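PDB 4RX1: putative rRNA methyltransferase from Sorangium cellulosum, which probably methylates an adenine of 16S ribosomal RNA, with S-adenosylmethionine as the likely methyl donor. Local coordinates for residues Leu5-Val10 with Arg60-Ser65; Phe38-Ala43 with Gly75-Ala80. One frame throughout, in Å; residues are numbered along the deposited sequence.

Interaction 1. Residues Leu5-Val10 with Arg60-Ser65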
ATOM      1  N   LEU A   5      17.982  -5.278   2.793  1.00 26.83           N
ATOM      2  CA  LEU A   5      18.816  -4.767   3.891  1.00 32.31           C
ATOM      3  C   LEU A   5      20.046  -4.059   3.301  1.00 29.98           C
ATOM      4  O   LEU A   5      21.090  -4.680   3.064  1.00 30.95           O
ATOM      5  CB  LEU A   5      19.246  -5.929   4.800  1.00 36.29           C
ATOM      6  CG  LEU A   5      20.251  -5.652   5.931  1.00 44.59           C
ATOM      7  CD1 LEU A   5      20.118  -4.248   6.487  1.00 47.63           C
ATOM      8  CD2 LEU A   5      20.114  -6.650   7.073  1.00 47.20           C
ATOM      9  N   GLY A   6      19.913  -2.758   3.054  1.00 26.33           N
ATOM     10  CA  GLY A   6      20.937  -2.022   2.324  1.00 25.46           C
ATOM     11  C   GLY A   6      21.030  -2.592   0.926  1.00 25.31           C
ATOM     12  O   GLY A   6      20.003  -2.732   0.262  1.00 19.27           O
ATOM     13  N   LYS A   7      22.236  -2.953   0.487  1.00 27.36           N
ATOM     14  CA  LYS A   7      22.410  -3.529  -0.844  1.00 33.34           C
ATOM     15  C   LYS A   7      22.133  -5.027  -0.856  1.00 33.31           C
ATOM     16  O   LYS A   7      22.032  -5.637  -1.915  1.00 33.07           O
ATOM     17  CB  LYS A   7      23.825  -3.272  -1.395  1.00 34.89           C
ATOM     18  CG  LYS A   7      24.022  -1.961  -2.141  1.00 35.49           C
ATOM     19  CD  LYS A   7      22.747  -1.563  -2.927  1.00 41.97           C
ATOM     20  CE  LYS A   7      22.358  -2.387  -4.131  1.00 41.92           C
ATOM     21  NZ  LYS A   7      21.003  -1.896  -4.390  1.00 11.04           N
ATOM     22  N   ALA A   8      21.997  -5.619   0.323  1.00 36.26           N
ATOM     23  CA  ALA A   8      21.750  -7.053   0.403  1.00 34.54           C
ATOM     24  C   ALA A   8      20.271  -7.428   0.269  1.00 33.44           C
ATOM     25  O   ALA A   8      19.393  -6.686   0.721  1.00 31.01           O
ATOM     26  CB  ALA A   8      22.316  -7.604   1.698  1.00 31.84           C
ATOM     27  N   SER A   9      20.016  -8.578  -0.360  1.00 30.02           N
ATOM     28  CA  SER A   9      18.684  -9.167  -0.408  1.00 33.59           C
ATOM     29  C   SER A   9      18.758 -10.528   0.245  1.00 36.40           C
ATOM     30  O   SER A   9      19.510 -11.394  -0.198  1.00 41.96           O
ATOM     31  CB  SER A   9      18.168  -9.317  -1.850  1.00 35.70           C
ATOM     32  OG  SER A   9      18.040  -8.063  -2.513  1.00 36.03           O
ATOM     33  N   VAL A  10      17.978 -10.718   1.302  1.00 36.68           N
ATOM     34  CA  VAL A  10      18.024 -11.946   2.081  1.00 35.26           C
ATOM     35  C   VAL A  10      16.672 -12.644   2.009  1.00 34.56           C
ATOM     36  O   VAL A  10      15.619 -11.998   1.879  1.00 34.89           O
ATOM     37  CB  VAL A  10      18.429 -11.691   3.555  1.00 36.71           C
ATOM     38  CG1 VAL A  10      19.617 -10.757   3.615  1.00 37.13           C
ATOM     39  CG2 VAL A  10      17.278 -11.083   4.317  1.00 37.75           C
ATOM     40  N   ARG A  60      15.488   0.702  -4.696  1.00 15.69           N
ATOM     41  CA  ARG A  60      14.741   1.884  -4.289  1.00 16.28           C
ATOM     42  C   ARG A  60      14.689   1.935  -2.764  1.00 18.32           C
ATOM     43  O   ARG A  60      14.550   3.011  -2.170  1.00 16.56           O
ATOM     44  CB  ARG A  60      13.309   1.860  -4.831  1.00 21.41           C
ATOM     45  CG  ARG A  60      13.168   2.083  -6.328  1.00 22.04           C
ATOM     46  CD  ARG A  60      11.694   2.231  -6.740  1.00 21.30           C
ATOM     47  NE  ARG A  60      11.584   2.223  -8.193  1.00 20.07           N
ATOM     48  CZ  ARG A  60      10.901   1.331  -8.901  1.00 17.28           C
ATOM     49  NH1 ARG A  60      10.203   0.366  -8.292  1.00 19.11           N
ATOM     50  NH2 ARG A  60      10.889   1.430 -10.222  1.00 12.25           N
ATOM     51  N   MET A  61      14.790   0.758  -2.142  1.00 20.55           N
ATOM     52  CA  MET A  61      14.649   0.623  -0.694  1.00 20.63           C
ATOM     53  C   MET A  61      15.983   0.496   0.040  1.00 19.65           C
ATOM     54  O   MET A  61      15.997   0.254   1.248  1.00 19.31           O
ATOM     55  CB  MET A  61      13.759  -0.593  -0.359  1.00 20.12           C
ATOM     56  CG  MET A  61      12.275  -0.417  -0.729  1.00 19.35           C
ATOM     57  SD  MET A  61      11.213  -1.863  -0.438  1.00 22.48           S
ATOM     58  CE  MET A  61      11.933  -3.046  -1.594  1.00 23.46           C
ATOM     59  N   ARG A  62      17.098   0.650  -0.675  1.00 18.61           N
ATOM     60  CA  ARG A  62      18.416   0.412  -0.070  1.00 19.65           C
ATOM     61  C   ARG A  62      18.689   1.321   1.146  1.00 18.22           C
ATOM     62  O   ARG A  62      19.024   0.856   2.233  1.00 18.93           O
ATOM     63  CB  ARG A  62      19.546   0.617  -1.086  1.00 20.24           C
ATOM     64  CG  ARG A  62      20.926   0.431  -0.447  1.00 21.23           C
ATOM     65  CD  ARG A  62      22.060   1.038  -1.247  1.00 20.40           C
ATOM     66  NE  ARG A  62      21.838   2.454  -1.492  1.00 24.29           N
ATOM     67  CZ  ARG A  62      22.048   3.398  -0.583  1.00 25.25           C
ATOM     68  NH1 ARG A  62      22.454   3.057   0.642  1.00 25.54           N
ATOM     69  NH2 ARG A  62      21.830   4.672  -0.889  1.00 24.40           N
ATOM     70  N   GLU A  63      18.519   2.621   0.934  1.00 13.35           N
ATOM     71  CA  GLU A  63      18.773   3.640   1.940  1.00 15.74           C
ATOM     72  C   GLU A  63      17.968   3.440   3.210  1.00 18.44           C
ATOM     73  O   GLU A  63      18.519   3.352   4.318  1.00 20.09           O
ATOM     74  CB  GLU A  63      18.461   5.032   1.357  1.00 13.26           C
ATOM     75  CG  GLU A  63      18.681   6.155   2.342  1.00 15.47           C
ATOM     76  CD  GLU A  63      18.503   7.550   1.745  1.00 22.95           C
ATOM     77  OE1 GLU A  63      18.233   7.670   0.525  1.00 22.99           O
ATOM     78  OE2 GLU A  63      18.576   8.533   2.530  1.00 26.08           O
ATOM     79  N   VAL A  64      16.657   3.340   3.032  1.00 17.03           N
ATOM     80  CA  VAL A  64      15.755   3.256   4.162  1.00 20.11           C
ATOM     81  C   VAL A  64      15.943   1.939   4.931  1.00 19.56           C
ATOM     82  O   VAL A  64      16.005   1.940   6.164  1.00 18.72           O
ATOM     83  CB  VAL A  64      14.259   3.500   3.728  1.00 29.70           C
ATOM     84  CG1 VAL A  64      13.638   2.238   3.067  1.00 20.23           C
ATOM     85  CG2 VAL A  64      13.426   3.926   4.899  1.00 27.85           C
ATOM     86  N   SER A  65      16.095   0.829   4.212  1.00 19.93           N
ATOM     87  CA  SER A  65      16.249  -0.452   4.891  1.00 19.35           C
ATOM     88  C   SER A  65      17.577  -0.497   5.663  1.00 19.66           C
ATOM     89  O   SER A  65      17.641  -1.062   6.760  1.00 19.97           O
ATOM     90  CB  SER A  65      16.084  -1.643   3.934  1.00 16.78           C
ATOM     91  OG  SER A  65      17.122  -1.700   2.964  1.00 19.32           O
TER
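Ser-65 turns its hydroxyl toward the N-terminal hairpin, where OG accepts a hydrogen bond from the backbone N of Gly-6 at 3.0 Å, moderately bent with 147° at the hydrogen. The same hydroxyl donates to Met-61 O, 2.8 Å from OG, one helical turn back. With chi1 at 66°, OG sits between its own backbone N and carbonyl carbon, a position that lets one oxygen face the hairpin and still reach back to the preceding turn. Met-61 O is thus gripped twice, by Ser-65 N and Ser-65 OG, which approach from opposite faces of its carbonyl plane. The donated bond fixes the rotation of the hydroxyl and leaves its oxygen to serve the hairpin amide.

The hairpin joins strands 2-5 and 8-11 through a type II' turn from Leu-5 to Ala-8, closed by backbone hydrogen bonds in both directions between those two residues. Gly-6 occupies the second position of the turn with positive phi, and its backbone faces the first turn of helix 62-68, for which Met-61 is the N-cap residue. Here Gly-6 and Arg-62 lie backbone to backbone: Gly-6 CA approaches Arg-62 O at 3.5 Å, and Arg-62 CA approaches Gly-6 O at 3.5 Å, a reciprocal pair of CA-H...O contacts.

Arg-62 starts out beside this point, CG anti to the backbone N (chi1 177°), which lays CB and CG alongside the Gly-6 carbonyl before the chain bends at chi3. Farther out, Lys-7 crosses Arg-62 at a slant, though the detail of this crossing is doubtful. Their charged ends stay apart, Lys-7 NZ lying 5.3 Å from Arg-62 NE. The side chain of Leu-5 reaches the helix with CD1, 4.0 Å from Ser-65 O.

Interaction 2. Residues Phe38-Ala43 with Gly75-Ala80; sequences FVYRSA and GGRPNA
The guanidinium of Arg-77 lies flat on one face of the Tyr-40 ring, centres 3.8 Å apart and planes inclined by 27°, in a cation-pi stack. Tyr-40 CE2 sits over the centre of the guanidinium, whereas NE is offset toward the rim of the ring. At the ring edge, in its plane, is Gly-75 O, which accepts a hydrogen bond of 2.7 Å from Tyr-40 OH. The backbone of Tyr-40 is held as well: Arg-77 NE and NH2 converge side-on upon Tyr-40 O, each 3.3 Å away, in rather long, bent bonds whose donors stand above the same face of the carbonyl plane. The Arg-77 chain, bent at chi2 and chi3, brings its head to the carbonyl and the ring together, while CG packs on Ala-43 CB at 3.6 Å.

One turn along helix 37-45, Asn-79 ND2 gives Ala-43 O a nearly straight bond (2.9 Å, 174°), the acceptor lying in the amide plane. This amide also donates to Thr-49 O, so it ties the helix to the start of strand 49-55. Ala-43 and Ala-80 meet through their methyl groups.

Loop 75-80, leading into edge strand 80-84, is therefore fastened to a helix of the Rossmann-like methyltransferase fold largely through carbonyl acceptors. The aromatic face and Tyr-40 O would together stabilise the positive charge of Arg-77 without a carboxylate among these two segments.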
ATOM      1  N   PHE A  38       7.636   6.486   3.940  1.00 22.43           N
ATOM      2  CA  PHE A  38       6.343   6.453   4.599  1.00 21.01           C
ATOM      3  C   PHE A  38       6.355   5.344   5.649  1.00 21.51           C
ATOM      4  O   PHE A  38       5.848   5.519   6.768  1.00 23.46           O
ATOM      5  CB  PHE A  38       5.204   6.250   3.589  1.00 18.48           C
ATOM      6  CG  PHE A  38       3.889   5.899   4.234  1.00 16.73           C
ATOM      7  CD1 PHE A  38       3.099   6.879   4.824  1.00 15.46           C
ATOM      8  CD2 PHE A  38       3.458   4.572   4.277  1.00 14.24           C
ATOM      9  CE1 PHE A  38       1.885   6.536   5.448  1.00 16.71           C
ATOM     10  CE2 PHE A  38       2.256   4.217   4.893  1.00 13.88           C
ATOM     11  CZ  PHE A  38       1.459   5.193   5.465  1.00 15.69           C
ATOM     12  N   VAL A  39       6.957   4.212   5.304  1.00 16.65           N
ATOM     13  CA  VAL A  39       6.998   3.094   6.240  1.00 17.84           C
ATOM     14  C   VAL A  39       7.948   3.423   7.379  1.00 18.92           C
ATOM     15  O   VAL A  39       7.640   3.145   8.540  1.00 20.65           O
ATOM     16  CB  VAL A  39       7.367   1.755   5.529  1.00 17.22           C
ATOM     17  CG1 VAL A  39       7.746   0.662   6.518  1.00 14.17           C
ATOM     18  CG2 VAL A  39       6.210   1.308   4.653  1.00 15.95           C
ATOM     19  N   TYR A  40       9.057   4.087   7.060  1.00 19.33           N
ATOM     20  CA  TYR A  40      10.021   4.467   8.087  1.00 18.01           C
ATOM     21  C   TYR A  40       9.385   5.407   9.112  1.00 20.31           C
ATOM     22  O   TYR A  40       9.521   5.205  10.333  1.00 16.76           O
ATOM     23  CB  TYR A  40      11.250   5.112   7.464  1.00 16.18           C
ATOM     24  CG  TYR A  40      12.280   5.544   8.485  1.00 21.50           C
ATOM     25  CD1 TYR A  40      13.254   4.654   8.933  1.00 22.42           C
ATOM     26  CD2 TYR A  40      12.274   6.835   9.011  1.00 21.59           C
ATOM     27  CE1 TYR A  40      14.184   5.026   9.883  1.00 23.70           C
ATOM     28  CE2 TYR A  40      13.205   7.224   9.959  1.00 21.15           C
ATOM     29  CZ  TYR A  40      14.156   6.313  10.396  1.00 22.71           C
ATOM     30  OH  TYR A  40      15.090   6.677  11.333  1.00 19.81           O
ATOM     31  N   ARG A  41       8.663   6.413   8.621  1.00 19.97           N
ATOM     32  CA  ARG A  41       7.975   7.350   9.512  1.00 21.23           C
ATOM     33  C   ARG A  41       6.878   6.676  10.334  1.00 22.06           C
ATOM     34  O   ARG A  41       6.765   6.908  11.530  1.00 21.67           O
ATOM     35  CB  ARG A  41       7.382   8.505   8.721  1.00 19.11           C
ATOM     36  CG  ARG A  41       8.395   9.511   8.264  1.00 20.15           C
ATOM     37  CD  ARG A  41       7.706  10.758   7.731  1.00 24.24           C
ATOM     38  NE  ARG A  41       6.841  10.433   6.601  1.00 25.16           N
ATOM     39  CZ  ARG A  41       7.266  10.385   5.340  1.00 27.79           C
ATOM     40  NH1 ARG A  41       8.551  10.604   5.050  1.00 26.43           N
ATOM     41  NH2 ARG A  41       6.413  10.083   4.372  1.00 30.12           N
ATOM     42  N   SER A  42       6.079   5.832   9.689  1.00 21.01           N
ATOM     43  CA  SER A  42       5.024   5.128  10.399  1.00 21.40           C
ATOM     44  C   SER A  42       5.600   4.314  11.555  1.00 27.16           C
ATOM     45  O   SER A  42       5.021   4.252  12.651  1.00 29.57           O
ATOM     46  CB  SER A  42       4.267   4.212   9.455  1.00 20.52           C
ATOM     47  OG  SER A  42       3.668   4.970   8.434  1.00 25.44           O
ATOM     48  N   ALA A  43       6.764   3.726  11.308  1.00 23.83           N
ATOM     49  CA  ALA A  43       7.425   2.904  12.300  1.00 22.13           C
ATOM     50  C   ALA A  43       7.727   3.739  13.542  1.00 22.84           C
ATOM     51  O   ALA A  43       7.497   3.285  14.679  1.00 21.83           O
ATOM     52  CB  ALA A  43       8.720   2.299  11.713  1.00 18.69           C
ATOM     53  N   GLY A  75      19.031   5.810  14.360  1.00 35.89           N
ATOM     54  CA  GLY A  75      17.951   5.940  13.399  1.00 29.61           C
ATOM     55  C   GLY A  75      17.324   4.605  13.052  1.00 28.54           C
ATOM     56  O   GLY A  75      16.455   4.520  12.186  1.00 29.51           O
ATOM     57  N   GLY A  76      17.716   3.561  13.770  1.00 28.21           N
ATOM     58  CA  GLY A  76      17.150   2.258  13.518  1.00 26.94           C
ATOM     59  C   GLY A  76      15.679   2.226  13.880  1.00 29.63           C
ATOM     60  O   GLY A  76      15.233   2.903  14.797  1.00 28.68           O
ATOM     61  N   ARG A  77      14.907   1.447  13.134  1.00 34.10           N
ATOM     62  CA  ARG A  77      13.513   1.254  13.480  1.00 33.80           C
ATOM     63  C   ARG A  77      13.192  -0.228  13.309  1.00 31.18           C
ATOM     64  O   ARG A  77      12.892  -0.696  12.197  1.00 32.75           O
ATOM     65  CB  ARG A  77      12.634   2.152  12.599  1.00 34.99           C
ATOM     66  CG  ARG A  77      11.815   3.186  13.384  1.00 34.39           C
ATOM     67  CD  ARG A  77      12.435   4.585  13.539  1.00 34.54           C
ATOM     68  NE  ARG A  77      11.558   5.555  12.884  1.00 39.08           N
ATOM     69  CZ  ARG A  77      11.763   6.867  12.769  1.00 37.56           C
ATOM     70  NH1 ARG A  77      12.816   7.462  13.319  1.00 36.24           N
ATOM     71  NH2 ARG A  77      10.860   7.594  12.125  1.00 36.13           N
ATOM     72  N   PRO A  78      13.250  -0.974  14.423  1.00 28.90           N
ATOM     73  CA  PRO A  78      13.138  -2.441  14.393  1.00 25.95           C
ATOM     74  C   PRO A  78      11.738  -2.933  14.054  1.00 25.32           C
ATOM     75  O   PRO A  78      11.557  -4.108  13.757  1.00 31.89           O
ATOM     76  CB  PRO A  78      13.540  -2.862  15.829  1.00 25.74           C
ATOM     77  CG  PRO A  78      13.277  -1.649  16.680  1.00 26.93           C
ATOM     78  CD  PRO A  78      13.522  -0.452  15.775  1.00 28.02           C
ATOM     79  N   ASN A  79      10.744  -2.061  14.108  1.00 21.67           N
ATOM     80  CA  ASN A  79       9.403  -2.465  13.697  1.00 21.66           C
ATOM     81  C   ASN A  79       9.151  -2.084  12.234  1.00 19.79           C
ATOM     82  O   ASN A  79       7.999  -1.970  11.796  1.00 19.09           O
ATOM     83  CB  ASN A  79       8.351  -1.826  14.588  1.00 23.72           C
ATOM     84  CG  ASN A  79       8.448  -0.311  14.585  1.00 28.06           C
ATOM     85  OD1 ASN A  79       9.545   0.251  14.442  1.00 28.21           O
ATOM     86  ND2 ASN A  79       7.298   0.363  14.702  1.00 28.40           N
ATOM     87  N   ALA A  80      10.235  -1.848  11.501  1.00 13.89           N
ATOM     88  CA  ALA A  80      10.161  -1.586  10.067  1.00 15.83           C
ATOM     89  C   ALA A  80      10.794  -2.728   9.278  1.00 19.57           C
ATOM     90  O   ALA A  80      11.814  -3.306   9.694  1.00 21.15           O
ATOM     91  CB  ALA A  80      10.838  -0.254   9.713  1.00 12.46           C
TER

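The centres of interactions 1 and 2 lie 13 Å apart on the same side of the chain's centre, and their segments alternate in sequence: 5-10, 38-43, 60-65, 75-80. Helix 62-68 connects them. While one side of it receives the N-terminal hairpin, Val-64 CG2 packs against Tyr-40 CB at 3.6 Å, and Ala-68 touches both Tyr-40 and Ala-80. Helix 37-45 lies in sequence between strands 26-31 and 49-55, and helix 62-68 between 49-55 and 80-84, three adjacent parallel strands ending at sheet edge 80-84. Together the contacts join hairpin, two helices and edge-strand loop into one flank of the Rossmann-like methyltransferase fold, consistent with an AdoMet-dependent enzyme.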